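Long-range contacts in metallo-beta-lactamase (Chryseobacterium indologenes, PDB 3L6N), which hydrolyses the beta-lactam ring of penicillins, cephalosporins and carbapenems with two zinc ions in its active site, conferring resistance to these antibiotics: residues Asp46-Lys51 with Asp79-Asp84; Asp84-Asn89 with Ala111-Glu115; Val144-Phe148 with Tyr190-Thr194. One frame throughout, in Å; residues are numbered along the deposited sequence.

Interaction 1. Residues Asp46-Lys51 with Asp79-Asp84; sequences DVPWEK and DDRAGD. With ZN (zinc ion), chain C.
V47 and R81 supply the direct backbone bond between two irregular loops: V47 N gives to R81 O at 3.1 Å. The loop of D79-D84 carries the aspartate of the HxHxD zinc-binding motif of metallo-beta-lactamases, and D46-K51 lies against it. A water giving to both V47 O and D80 O adds a second tie between the two segments. Among the side chains, W49 lays its pyrrole ring over D80, whose CB sits 3.5 Å from the centroid of the W49 five-membered ring, almost on the normal. With D80 CG between its backbone N and carbonyl carbon (chi1 60°), the carboxylate turns to the metal: D80 OD2 binds zinc at 2.0 Å, and D80 OD1 accepts from the zinc-bound water at 2.7 Å. C158 and H200 complete that site. Behind it, R81 NE gives to D80 O at 2.8 Å, from above the carbonyl plane. R81 has a second conformer; in this one D46 OD2 hangs over the guanidinium face, 3.1 Å from R81 NE, planes 19° apart, a salt bridge without a directed N-H. D46 OD2 is hydrogen-bonded by T75, and R81 NH2 gives to N32 O. At the outer end, where S86 OG holds D84 OD1, K51 bends its chain at chi3 into a long, weak salt bridge, K51 NZ 3.6 Å from D84 OD2.

Interaction 2. Residues Asp84-Asn89 with Ala111-Glu115; sequences DLSFFN and ATSTE
N89 and T112 share the direct hydrogen bond of this contact: N89 ND2 gives to T112 O at 3.0 Å, meeting the oxygen nearly along the C=O axis, with T112 O close to the plane of the N89 amide. N89 CG is anti to the carbonyl carbon (chi1 -66°), a setting that lets the amide reach across to the loop. The other end of the same amide is also occupied. N89 OD1 is hydrogen-bonded to T95 OG1, and its rotation is thereby fixed from both ends, with T114 CG2 coming from the opposite direction to 3.6 Å from N89 OD1.

Helix capping makes up a second group. D84 OD1 accepts from S86 N at 3.1 Å and from S86 OG at 2.6 Å, both reaching it from the same face of the carboxylate. A negative group at this end of the helix would probably be favoured by the helix dipole. Water then carries the polar network over to the loop: one molecule gives to D84 OD1 and accepts from A111 N, another accepts from L85 N and gives to A111 O, and a third gives to T114 OG1 and, at longer range, to N89 OD1.

Van der Waals contact completes the pairing. A111 CB packs against S86, 3.5 Å from S86 N and also against S86 CB. L85 CB lies 4.3 Å from A111 CB, while L85 CD1 reaches over the peptide joining T112 to S113, 3.7 Å from S113 N.

Bonds, waters and packing together join the N-terminal part of helix 86-90 to the loop between helix 99-107 and strand 115-116; L105 of helix 99-107 touches both L85 and T112, and T95 of strand 94-97 holds N89 and T114 N.

Interaction 3. Residues Val144-Phe148 with Tyr190-Thr194; sequences VVVWF and YSKAT
W147 and Y190 are the two large shapes here, flat rings sliding past each other in opposite directions. Y190 puts its CD2 over one face of the indole, displaced toward the rim and 3.8 Å from W147 CE3. The planes are tilted by 38° and the centroid of the tyrosine ring is 5.4 Å from that of the W147 six-membered ring, a slanted overlap that is neither a parallel stack nor an edge-on meeting. Farther back along the tryptophan, W147 CB comes within 3.8 Å of Y190 CE2, and the tyrosine thus also reaches the base of the W147 side chain.

The far corner of the indole enters a hollow made by the turn of Y190-A193, a type I beta turn closed by A193 N giving to Y190 O. With W147 CG anti to the backbone N (chi1 173°) the indole is sent out from the strand, and chi2 (-121°) swings its benzo end to this hollow. There W147 CZ3 meets the A193 CB bump at 3.6 Å, and W147 CH2 lies 4.2 Å from K192 CB, whose extended chain then leads away.

In the alpha-beta/beta-alpha sandwich of the metallo-beta-lactamases, this is the helix side of the second sheet. V145 and W147 on strand 145-148 face the turn that joins helix 179-189 to strand 195-198, whereas F148 packs on M34 and L36 of the other sheet. L154, on the adjacent strand 153-157, touches V145, W147 and Y190.

At the other end of the tyrosine, V145 CG2 comes from the opposite direction as a small knob, 3.7 Å from Y190 OH and against Y190 CE1, while the hydroxyl itself is hydrogen-bonded to D133 OD1.

Overall arrangement
Interactions 1 and 2 are neighbours, their centres about 11 Å apart on one side of the molecule. They share D84, which meets K51 in one and caps the helix start in the other, and V47 CG1 touches F88 CE2 at 3.7 Å. Interaction 3 stands on the opposite side of the chain's centre, with its centre about 22 Å from that of interaction 1 and about 26 Å from that of interaction 2. The metal site lies at interaction 1: D80 binds one zinc and its side chain is about 4 Å from the other. Measured likewise from the side chain, L85 is about 14 Å and V145 about 12 Å from a zinc.

Interaction 1. Residues Asp46-Lys51 with Asp79-Asp84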
ATOM      1  N   ASP A  46       1.708  -2.972   2.586  1.00  2.59           N
ATOM      2  CA  ASP A  46       1.857  -3.776   1.370  1.00  3.30           C
ATOM      3  C   ASP A  46       3.249  -4.364   1.270  1.00  3.42           C
ATOM      4  O   ASP A  46       4.184  -3.905   1.924  1.00  4.02           O
ATOM      5  CB  ASP A  46       1.422  -3.006   0.125  1.00  3.24           C
ATOM      6  CG  ASP A  46      -0.013  -2.569   0.230  1.00  5.00           C
ATOM      7  OD1 ASP A  46      -0.832  -3.428   0.606  1.00  5.67           O
ATOM      8  OD2 ASP A  46      -0.318  -1.387  -0.050  1.00  5.71           O
ATOM      9  N   VAL A  47       3.363  -5.411   0.460  1.00  3.59           N
ATOM     10  CA  VAL A  47       4.560  -6.264   0.444  1.00  3.95           C
ATOM     11  C   VAL A  47       5.212  -6.253  -0.939  1.00  4.16           C
ATOM     12  O   VAL A  47       4.572  -5.828  -1.915  1.00  5.09           O
ATOM     13  CB  VAL A  47       4.209  -7.717   0.851  1.00  3.69           C
ATOM     14  CG1 VAL A  47       3.604  -7.757   2.252  1.00  5.32           C
ATOM     15  CG2 VAL A  47       3.253  -8.355  -0.155  1.00  5.68           C
ATOM     16  N   PRO A  48       6.482  -6.691  -1.035  1.00  3.83           N
ATOM     17  CA  PRO A  48       7.090  -6.759  -2.376  1.00  4.06           C
ATOM     18  C   PRO A  48       6.230  -7.499  -3.383  1.00  4.32           C
ATOM     19  O   PRO A  48       5.572  -8.493  -3.047  1.00  4.45           O
ATOM     20  CB  PRO A  48       8.401  -7.501  -2.128  1.00  3.56           C
ATOM     21  CG  PRO A  48       8.781  -7.084  -0.742  1.00  4.83           C
ATOM     22  CD  PRO A  48       7.461  -7.045   0.013  1.00  3.62           C
ATOM     23  N   TRP A  49       6.222  -6.990  -4.615  1.00  4.98           N
ATOM     24  CA  TRP A  49       5.427  -7.576  -5.696  1.00  5.27           C
ATOM     25  C   TRP A  49       5.793  -9.042  -5.929  1.00  5.44           C
ATOM     26  O   TRP A  49       4.916  -9.880  -6.158  1.00  5.56           O
ATOM     27  CB  TRP A  49       5.594  -6.773  -6.989  1.00  5.84           C
ATOM     28  CG  TRP A  49       4.370  -6.787  -7.885  1.00  5.65           C
ATOM     29  CD1 TRP A  49       3.352  -7.715  -7.907  1.00  5.34           C
ATOM     30  CD2 TRP A  49       4.040  -5.815  -8.885  1.00  5.54           C
ATOM     31  NE1 TRP A  49       2.417  -7.373  -8.854  1.00  5.30           N
ATOM     32  CE2 TRP A  49       2.810  -6.212  -9.467  1.00  6.28           C
ATOM     33  CE3 TRP A  49       4.668  -4.648  -9.350  1.00  6.91           C
ATOM     34  CZ2 TRP A  49       2.186  -5.472 -10.484  1.00  5.90           C
ATOM     35  CZ3 TRP A  49       4.037  -3.902 -10.368  1.00  8.37           C
ATOM     36  CH2 TRP A  49       2.814  -4.332 -10.925  1.00  8.01           C
ATOM     37  N   GLU A  50       7.084  -9.343  -5.838  1.00  5.77           N
ATOM     38  CA  GLU A  50       7.573 -10.707  -5.985  1.00  6.86           C
ATOM     39  C   GLU A  50       7.812 -11.332  -4.618  1.00  6.77           C
ATOM     40  O   GLU A  50       8.632 -10.846  -3.845  1.00  6.54           O
ATOM     41  CB  GLU A  50       8.872 -10.738  -6.808  1.00  6.23           C
ATOM     42  CG  GLU A  50       8.754 -10.218  -8.240  1.00  8.44           C
ATOM     43  CD  GLU A  50       7.875 -11.073  -9.153  1.00  9.23           C
ATOM     44  OE1 GLU A  50       7.823 -10.737 -10.354  1.00 11.68           O
ATOM     45  OE2 GLU A  50       7.241 -12.049  -8.692  1.00 10.24           O
ATOM     46  N   LYS A  51       7.091 -12.411  -4.328  1.00  7.57           N
ATOM     47  CA  LYS A  51       7.240 -13.138  -3.069  1.00  8.54           C
ATOM     48  C   LYS A  51       8.658 -13.643  -2.803  1.00  8.43           C
ATOM     49  O   LYS A  51       9.045 -13.796  -1.646  1.00  7.88           O
ATOM     50  CB  LYS A  51       6.227 -14.281  -2.979  1.00  9.70           C
ATOM     51  CG  LYS A  51       6.483 -15.414  -3.961  1.00 13.18           C
ATOM     52  CD  LYS A  51       5.648 -16.646  -3.606  1.00 19.38           C
ATOM     53  CE  LYS A  51       4.162 -16.405  -3.778  1.00 22.67           C
ATOM     54  NZ  LYS A  51       3.381 -17.660  -3.542  1.00 25.34           N
ATOM     55  N   ASP A  79      -1.821  -9.220  -5.536  1.00  7.02           N
ATOM     56  CA  ASP A  79      -0.447  -9.716  -5.312  1.00  7.47           C
ATOM     57  C   ASP A  79       0.570  -8.651  -4.912  1.00  6.69           C
ATOM     58  O   ASP A  79       1.517  -8.949  -4.177  1.00  7.12           O
ATOM     59  CB  ASP A  79       0.078 -10.394  -6.573  1.00  8.08           C
ATOM     60  CG  ASP A  79      -0.620 -11.697  -6.893  1.00 12.67           C
ATOM     61  OD1 ASP A  79      -0.365 -12.205  -8.006  1.00 17.21           O
ATOM     62  OD2 ASP A  79      -1.403 -12.225  -6.079  1.00 17.22           O
ATOM     63  N   ASP A  80       0.385  -7.426  -5.407  1.00  6.16           N
ATOM     64  CA  ASP A  80       1.284  -6.307  -5.111  1.00  5.49           C
ATOM     65  C   ASP A  80       0.921  -5.604  -3.805  1.00  5.30           C
ATOM     66  O   ASP A  80       1.521  -4.589  -3.459  1.00  5.46           O
ATOM     67  CB  ASP A  80       1.312  -5.291  -6.278  1.00  5.86           C
ATOM     68  CG  ASP A  80      -0.052  -4.688  -6.574  1.00  7.36           C
ATOM     69  OD1 ASP A  80      -1.032  -5.439  -6.708  1.00  6.87           O
ATOM     70  OD2 ASP A  80      -0.142  -3.438  -6.700  1.00 10.94           O
ATOM     71  N   ARG A  81      -0.028  -6.178  -3.070  0.70  4.54           N
ATOM     72  CA  ARG A  81      -0.549  -5.549  -1.864  0.70  4.68           C
ATOM     73  C   ARG A  81      -0.483  -6.548  -0.711  0.70  4.47           C
ATOM     74  O   ARG A  81       0.525  -6.613  -0.011  0.70  4.40           O
ATOM     75  CB  ARG A  81      -1.970  -5.028  -2.106  0.70  4.72           C
ATOM     76  CG  ARG A  81      -2.097  -4.097  -3.321  0.70  5.73           C
ATOM     77  CD  ARG A  81      -1.710  -2.659  -2.992  0.70  7.21           C
ATOM     78  NE  ARG A  81      -0.266  -2.449  -2.953  0.70  8.21           N
ATOM     79  CZ  ARG A  81       0.307  -1.248  -2.939  0.70  9.54           C
ATOM     80  NH1 ARG A  81      -0.445  -0.156  -2.954  0.70 10.08           N
ATOM     81  NH2 ARG A  81       1.626  -1.138  -2.889  0.70  8.53           N
ATOM     82  N   ALA A  82      -1.528  -7.355  -0.538  1.00  4.38           N
ATOM     83  CA  ALA A  82      -1.483  -8.445   0.457  1.00  4.56           C
ATOM     84  C   ALA A  82      -0.425  -9.491   0.109  1.00  4.61           C
ATOM     85  O   ALA A  82       0.234 -10.041   0.997  1.00  4.60           O
ATOM     86  CB  ALA A  82      -2.847  -9.116   0.589  1.00  4.86           C
ATOM     87  N   GLY A  83      -0.273  -9.773  -1.178  1.00  4.72           N
ATOM     88  CA  GLY A  83       0.624 -10.848  -1.607  1.00  5.36           C
ATOM     89  C   GLY A  83       0.255 -12.161  -0.935  1.00  5.57           C
ATOM     90  O   GLY A  83      -0.933 -12.488  -0.791  1.00  6.26           O
ATOM     91  N   ASP A  84       1.275 -12.905  -0.513  1.00  5.32           N
ATOM     92  CA  ASP A  84       1.087 -14.187   0.156  1.00  6.59           C
ATOM     93  C   ASP A  84       1.368 -14.000   1.638  1.00  6.39           C
ATOM     94  O   ASP A  84       2.527 -14.069   2.085  1.00  7.23           O
ATOM     95  CB  ASP A  84       2.011 -15.255  -0.445  1.00  6.51           C
ATOM     96  CG  ASP A  84       1.919 -16.600   0.282  1.00  8.45           C
ATOM     97  OD1 ASP A  84       1.044 -16.765   1.168  1.00 10.14           O
ATOM     98  OD2 ASP A  84       2.739 -17.486  -0.042  1.00 12.28           O
TER
HETATM   99 ZN    ZN C 302      -1.661  -2.276  -7.433  0.70 12.23          ZN
HETATM  100  O   HOH W   1       4.140  -4.392  -4.277  1.00 10.30           O
HETATM  101  O   HOH W   2       3.630 -10.381  -3.333  1.00  6.28           O
HETATM  102  O   HOH W   3      -2.974  -3.878  -7.645  1.00 10.54           O

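Interaction 2. Residues Asp84-Asn89 with Ala111-Glu115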
ATOM      1  N   ASP A  84       1.275 -12.905  -0.513  1.00  5.32           N
ATOM      2  CA  ASP A  84       1.087 -14.187   0.156  1.00  6.59           C
ATOM      3  C   ASP A  84       1.368 -14.000   1.638  1.00  6.39           C
ATOM      4  O   ASP A  84       2.527 -14.069   2.085  1.00  7.23           O
ATOM      5  CB  ASP A  84       2.011 -15.255  -0.445  1.00  6.51           C
ATOM      6  CG  ASP A  84       1.919 -16.600   0.282  1.00  8.45           C
ATOM      7  OD1 ASP A  84       1.044 -16.765   1.168  1.00 10.14           O
ATOM      8  OD2 ASP A  84       2.739 -17.486  -0.042  1.00 12.28           O
ATOM      9  N   LEU A  85       0.307 -13.754   2.397  1.00  6.63           N
ATOM     10  CA  LEU A  85       0.440 -13.438   3.812  1.00  6.68           C
ATOM     11  C   LEU A  85       0.963 -14.605   4.647  1.00  7.87           C
ATOM     12  O   LEU A  85       1.377 -14.393   5.791  1.00  8.74           O
ATOM     13  CB  LEU A  85      -0.875 -12.924   4.395  1.00  6.78           C
ATOM     14  CG  LEU A  85      -1.355 -11.569   3.865  1.00  5.86           C
ATOM     15  CD1 LEU A  85      -2.774 -11.322   4.352  1.00  5.95           C
ATOM     16  CD2 LEU A  85      -0.425 -10.423   4.288  1.00  6.90           C
ATOM     17  N   SER A  86       0.965 -15.814   4.071  1.00  8.27           N
ATOM     18  CA  SER A  86       1.437 -16.990   4.810  1.00  9.60           C
ATOM     19  C   SER A  86       2.902 -16.846   5.204  1.00  9.66           C
ATOM     20  O   SER A  86       3.316 -17.328   6.266  1.00 10.01           O
ATOM     21  CB  SER A  86       1.199 -18.299   4.040  1.00  8.98           C
ATOM     22  OG  SER A  86       2.066 -18.447   2.928  1.00 10.82           O
ATOM     23  N   PHE A  87       3.677 -16.158   4.373  1.00  9.55           N
ATOM     24  CA  PHE A  87       5.087 -15.935   4.681  1.00  9.83           C
ATOM     25  C   PHE A  87       5.248 -15.275   6.044  1.00  9.98           C
ATOM     26  O   PHE A  87       6.113 -15.669   6.841  1.00 10.40           O
ATOM     27  CB  PHE A  87       5.747 -15.065   3.616  1.00  9.94           C
ATOM     28  CG  PHE A  87       7.178 -14.717   3.927  1.00  9.67           C
ATOM     29  CD1 PHE A  87       8.215 -15.535   3.490  1.00 11.46           C
ATOM     30  CD2 PHE A  87       7.486 -13.561   4.644  1.00 10.48           C
ATOM     31  CE1 PHE A  87       9.541 -15.208   3.770  1.00 12.48           C
ATOM     32  CE2 PHE A  87       8.802 -13.226   4.940  1.00 10.52           C
ATOM     33  CZ  PHE A  87       9.835 -14.044   4.496  1.00 11.68           C
ATOM     34  N   PHE A  88       4.426 -14.258   6.294  1.00  9.57           N
ATOM     35  CA  PHE A  88       4.484 -13.513   7.543  1.00  9.92           C
ATOM     36  C   PHE A  88       3.754 -14.232   8.669  1.00 10.15           C
ATOM     37  O   PHE A  88       4.266 -14.307   9.791  1.00 10.24           O
ATOM     38  CB  PHE A  88       3.993 -12.081   7.335  1.00  9.59           C
ATOM     39  CG  PHE A  88       4.786 -11.340   6.306  1.00  8.77           C
ATOM     40  CD1 PHE A  88       6.005 -10.748   6.645  1.00  7.34           C
ATOM     41  CD2 PHE A  88       4.342 -11.261   4.993  1.00  8.98           C
ATOM     42  CE1 PHE A  88       6.758 -10.080   5.693  1.00  8.02           C
ATOM     43  CE2 PHE A  88       5.097 -10.584   4.029  1.00  9.23           C
ATOM     44  CZ  PHE A  88       6.298  -9.989   4.389  1.00  8.50           C
ATOM     45  N   ASN A  89       2.587 -14.800   8.365  1.00 10.48           N
ATOM     46  CA  ASN A  89       1.850 -15.577   9.362  1.00 11.25           C
ATOM     47  C   ASN A  89       2.703 -16.702   9.944  1.00 11.58           C
ATOM     48  O   ASN A  89       2.716 -16.902  11.159  1.00 12.33           O
ATOM     49  CB  ASN A  89       0.558 -16.149   8.771  1.00 10.76           C
ATOM     50  CG  ASN A  89      -0.449 -15.072   8.407  1.00 11.24           C
ATOM     51  OD1 ASN A  89      -0.381 -13.944   8.895  1.00 10.57           O
ATOM     52  ND2 ASN A  89      -1.390 -15.417   7.536  1.00 10.25           N
ATOM     53  N   ALA A 111      -3.835 -17.030   1.580  1.00 10.64           N
ATOM     54  CA  ALA A 111      -3.820 -16.833   3.023  1.00 10.11           C
ATOM     55  C   ALA A 111      -4.511 -15.534   3.410  1.00  9.55           C
ATOM     56  O   ALA A 111      -4.466 -14.548   2.671  1.00  9.15           O
ATOM     57  CB  ALA A 111      -2.382 -16.851   3.554  1.00 10.46           C
ATOM     58  N   THR A 112      -5.166 -15.553   4.560  1.00  9.18           N
ATOM     59  CA  THR A 112      -5.840 -14.378   5.103  1.00  9.63           C
ATOM     60  C   THR A 112      -5.033 -13.794   6.259  1.00  9.33           C
ATOM     61  O   THR A 112      -4.090 -14.430   6.758  1.00  8.76           O
ATOM     62  CB  THR A 112      -7.244 -14.728   5.584  1.00  9.57           C
ATOM     63  OG1 THR A 112      -7.183 -15.878   6.448  1.00 12.60           O
ATOM     64  CG2 THR A 112      -8.147 -15.034   4.382  1.00 10.48           C
ATOM     65  N   SER A 113      -5.403 -12.588   6.689  1.00  9.09           N
ATOM     66  CA  SER A 113      -4.711 -11.925   7.796  1.00  9.39           C
ATOM     67  C   SER A 113      -5.066 -12.577   9.131  1.00 10.12           C
ATOM     68  O   SER A 113      -6.079 -13.290   9.239  1.00 10.77           O
ATOM     69  CB  SER A 113      -5.059 -10.435   7.846  1.00  9.42           C
ATOM     70  OG  SER A 113      -6.405 -10.251   8.255  1.00  7.66           O
ATOM     71  N   THR A 114      -4.237 -12.339  10.138  1.00 10.09           N
ATOM     72  CA  THR A 114      -4.543 -12.845  11.483  1.00 10.50           C
ATOM     73  C   THR A 114      -5.261 -11.793  12.327  1.00 10.93           C
ATOM     74  O   THR A 114      -5.871 -12.122  13.348  1.00 11.48           O
ATOM     75  CB  THR A 114      -3.293 -13.373  12.201  1.00 10.08           C
ATOM     76  OG1 THR A 114      -2.297 -12.342  12.262  1.00 11.60           O
ATOM     77  CG2 THR A 114      -2.735 -14.589  11.479  1.00 10.73           C
ATOM     78  N   GLU A 115      -5.195 -10.530  11.898  1.00 10.54           N
ATOM     79  CA  GLU A 115      -5.903  -9.441  12.558  1.00 11.12           C
ATOM     80  C   GLU A 115      -6.797  -8.707  11.572  1.00 10.79           C
ATOM     81  O   GLU A 115      -6.466  -8.589  10.395  1.00  9.99           O
ATOM     82  CB  GLU A 115      -4.933  -8.431  13.198  1.00 11.36           C
ATOM     83  CG  GLU A 115      -3.603  -8.993  13.704  1.00 14.95           C
ATOM     84  CD  GLU A 115      -3.751  -9.991  14.837  1.00 18.88           C
ATOM     85  OE1 GLU A 115      -3.046 -11.027  14.804  1.00 21.80           O
ATOM     86  OE2 GLU A 115      -4.563  -9.738  15.752  1.00 21.57           O
TER
HETATM   87  O   HOH W   4      -1.345 -17.288  -0.024  1.00 14.21           O
HETATM   88  O   HOH W   5      -2.214 -14.024   1.198  1.00  6.34           O
HETATM   89  O   HOH W   6       0.293 -13.457  12.060  1.00 18.88           O

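Interaction 3. Residues Val144-Phe148 with Tyr190-Thr194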
ATOM      1  N   VAL A 144      -8.273   0.344   0.309  1.00  5.84           N
ATOM      2  CA  VAL A 144      -8.227   1.284   1.425  1.00  5.62           C
ATOM      3  C   VAL A 144      -6.991   2.166   1.279  1.00  5.65           C
ATOM      4  O   VAL A 144      -6.067   1.826   0.543  1.00  5.28           O
ATOM      5  CB  VAL A 144      -8.214   0.570   2.798  1.00  5.57           C
ATOM      6  CG1 VAL A 144      -9.553  -0.115   3.054  1.00  6.00           C
ATOM      7  CG2 VAL A 144      -7.052  -0.445   2.894  1.00  4.72           C
ATOM      8  N   VAL A 145      -6.998   3.297   1.980  1.00  5.78           N
ATOM      9  CA  VAL A 145      -5.865   4.221   2.012  1.00  6.21           C
ATOM     10  C   VAL A 145      -5.315   4.264   3.439  1.00  6.19           C
ATOM     11  O   VAL A 145      -6.001   3.866   4.383  1.00  5.83           O
ATOM     12  CB  VAL A 145      -6.275   5.649   1.552  1.00  6.46           C
ATOM     13  CG1 VAL A 145      -6.811   5.640   0.108  1.00  7.54           C
ATOM     14  CG2 VAL A 145      -7.307   6.289   2.530  1.00  7.41           C
ATOM     15  N   VAL A 146      -4.082   4.744   3.598  1.00  5.63           N
ATOM     16  CA  VAL A 146      -3.481   4.858   4.919  1.00  5.73           C
ATOM     17  C   VAL A 146      -3.008   6.281   5.152  1.00  5.63           C
ATOM     18  O   VAL A 146      -2.197   6.820   4.389  1.00  6.14           O
ATOM     19  CB  VAL A 146      -2.302   3.865   5.138  1.00  4.93           C
ATOM     20  CG1 VAL A 146      -1.879   3.876   6.605  1.00  5.09           C
ATOM     21  CG2 VAL A 146      -2.711   2.441   4.726  1.00  6.17           C
ATOM     22  N   TRP A 147      -3.547   6.899   6.203  1.00  6.27           N
ATOM     23  CA  TRP A 147      -3.199   8.276   6.554  1.00  7.02           C
ATOM     24  C   TRP A 147      -2.207   8.293   7.705  1.00  6.62           C
ATOM     25  O   TRP A 147      -2.403   7.605   8.708  1.00  6.18           O
ATOM     26  CB  TRP A 147      -4.478   9.031   6.947  1.00  7.18           C
ATOM     27  CG  TRP A 147      -4.266  10.427   7.507  1.00  9.56           C
ATOM     28  CD1 TRP A 147      -4.661  10.884   8.732  1.00 12.30           C
ATOM     29  CD2 TRP A 147      -3.633  11.533   6.848  1.00 10.46           C
ATOM     30  NE1 TRP A 147      -4.305  12.207   8.881  1.00 11.86           N
ATOM     31  CE2 TRP A 147      -3.678  12.631   7.741  1.00 12.26           C
ATOM     32  CE3 TRP A 147      -3.043  11.707   5.591  1.00 10.74           C
ATOM     33  CZ2 TRP A 147      -3.141  13.882   7.417  1.00 12.44           C
ATOM     34  CZ3 TRP A 147      -2.508  12.955   5.267  1.00 12.00           C
ATOM     35  CH2 TRP A 147      -2.566  14.024   6.179  1.00 13.16           C
ATOM     36  N   PHE A 148      -1.142   9.078   7.545  1.00  7.27           N
ATOM     37  CA  PHE A 148      -0.090   9.210   8.548  1.00  7.59           C
ATOM     38  C   PHE A 148      -0.081  10.645   9.085  1.00  8.67           C
ATOM     39  O   PHE A 148       0.602  11.508   8.531  1.00  8.49           O
ATOM     40  CB  PHE A 148       1.267   8.861   7.924  1.00  7.80           C
ATOM     41  CG  PHE A 148       1.360   7.434   7.441  1.00  5.53           C
ATOM     42  CD1 PHE A 148       1.090   7.116   6.111  1.00  6.14           C
ATOM     43  CD2 PHE A 148       1.709   6.416   8.320  1.00  4.45           C
ATOM     44  CE1 PHE A 148       1.173   5.792   5.663  1.00  5.95           C
ATOM     45  CE2 PHE A 148       1.789   5.078   7.888  1.00  6.84           C
ATOM     46  CZ  PHE A 148       1.530   4.781   6.550  1.00  5.61           C
ATOM     47  N   TYR A 190      -8.476  14.774   2.548  1.00 23.98           N
ATOM     48  CA  TYR A 190      -7.042  14.875   2.863  1.00 24.35           C
ATOM     49  C   TYR A 190      -6.386  16.114   2.266  1.00 25.04           C
ATOM     50  O   TYR A 190      -5.374  16.029   1.562  1.00 25.02           O
ATOM     51  CB  TYR A 190      -6.297  13.601   2.458  1.00 23.95           C
ATOM     52  CG  TYR A 190      -6.862  12.373   3.112  1.00 22.44           C
ATOM     53  CD1 TYR A 190      -7.629  11.479   2.377  1.00 21.29           C
ATOM     54  CD2 TYR A 190      -6.658  12.120   4.472  1.00 19.86           C
ATOM     55  CE1 TYR A 190      -8.163  10.359   2.958  1.00 21.09           C
ATOM     56  CE2 TYR A 190      -7.199  10.987   5.076  1.00 20.93           C
ATOM     57  CZ  TYR A 190      -7.951  10.118   4.301  1.00 20.78           C
ATOM     58  OH  TYR A 190      -8.499   8.989   4.834  1.00 23.02           O
ATOM     59  N   SER A 191      -6.984  17.266   2.562  1.00 25.67           N
ATOM     60  CA  SER A 191      -6.415  18.556   2.189  1.00 26.17           C
ATOM     61  C   SER A 191      -5.080  18.802   2.907  1.00 25.85           C
ATOM     62  O   SER A 191      -4.197  19.467   2.362  1.00 26.70           O
ATOM     63  CB  SER A 191      -7.413  19.688   2.471  1.00 26.30           C
ATOM     64  OG  SER A 191      -7.903  19.624   3.802  1.00 27.87           O
ATOM     65  N   LYS A 192      -4.928  18.244   4.111  1.00 25.40           N
ATOM     66  CA  LYS A 192      -3.686  18.377   4.887  1.00 24.57           C
ATOM     67  C   LYS A 192      -2.512  17.571   4.312  1.00 23.59           C
ATOM     68  O   LYS A 192      -1.357  17.812   4.674  1.00 23.57           O
ATOM     69  CB  LYS A 192      -3.897  17.989   6.354  1.00 25.00           C
ATOM     70  CG  LYS A 192      -4.673  19.006   7.185  1.00 26.35           C
ATOM     71  CD  LYS A 192      -4.594  18.646   8.663  1.00 28.77           C
ATOM     72  CE  LYS A 192      -5.637  19.394   9.482  1.00 30.47           C
ATOM     73  NZ  LYS A 192      -5.471  19.125  10.939  1.00 32.43           N
ATOM     74  N   ALA A 193      -2.807  16.625   3.421  1.00 22.11           N
ATOM     75  CA  ALA A 193      -1.768  15.790   2.813  1.00 20.45           C
ATOM     76  C   ALA A 193      -0.859  16.601   1.903  1.00 19.39           C
ATOM     77  O   ALA A 193      -1.323  17.261   0.968  1.00 19.63           O
ATOM     78  CB  ALA A 193      -2.384  14.627   2.043  1.00 20.44           C
ATOM     79  N   THR A 194       0.440  16.553   2.180  1.00 17.70           N
ATOM     80  CA  THR A 194       1.412  17.240   1.343  1.00 16.57           C
ATOM     81  C   THR A 194       2.089  16.257   0.394  1.00 15.10           C
ATOM     82  O   THR A 194       2.847  16.648  -0.494  1.00 15.26           O
ATOM     83  CB  THR A 194       2.446  18.007   2.180  1.00 16.85           C
ATOM     84  OG1 THR A 194       2.976  17.148   3.192  1.00 16.61           O
ATOM     85  CG2 THR A 194       1.787  19.229   2.843  1.00 17.99           C
TER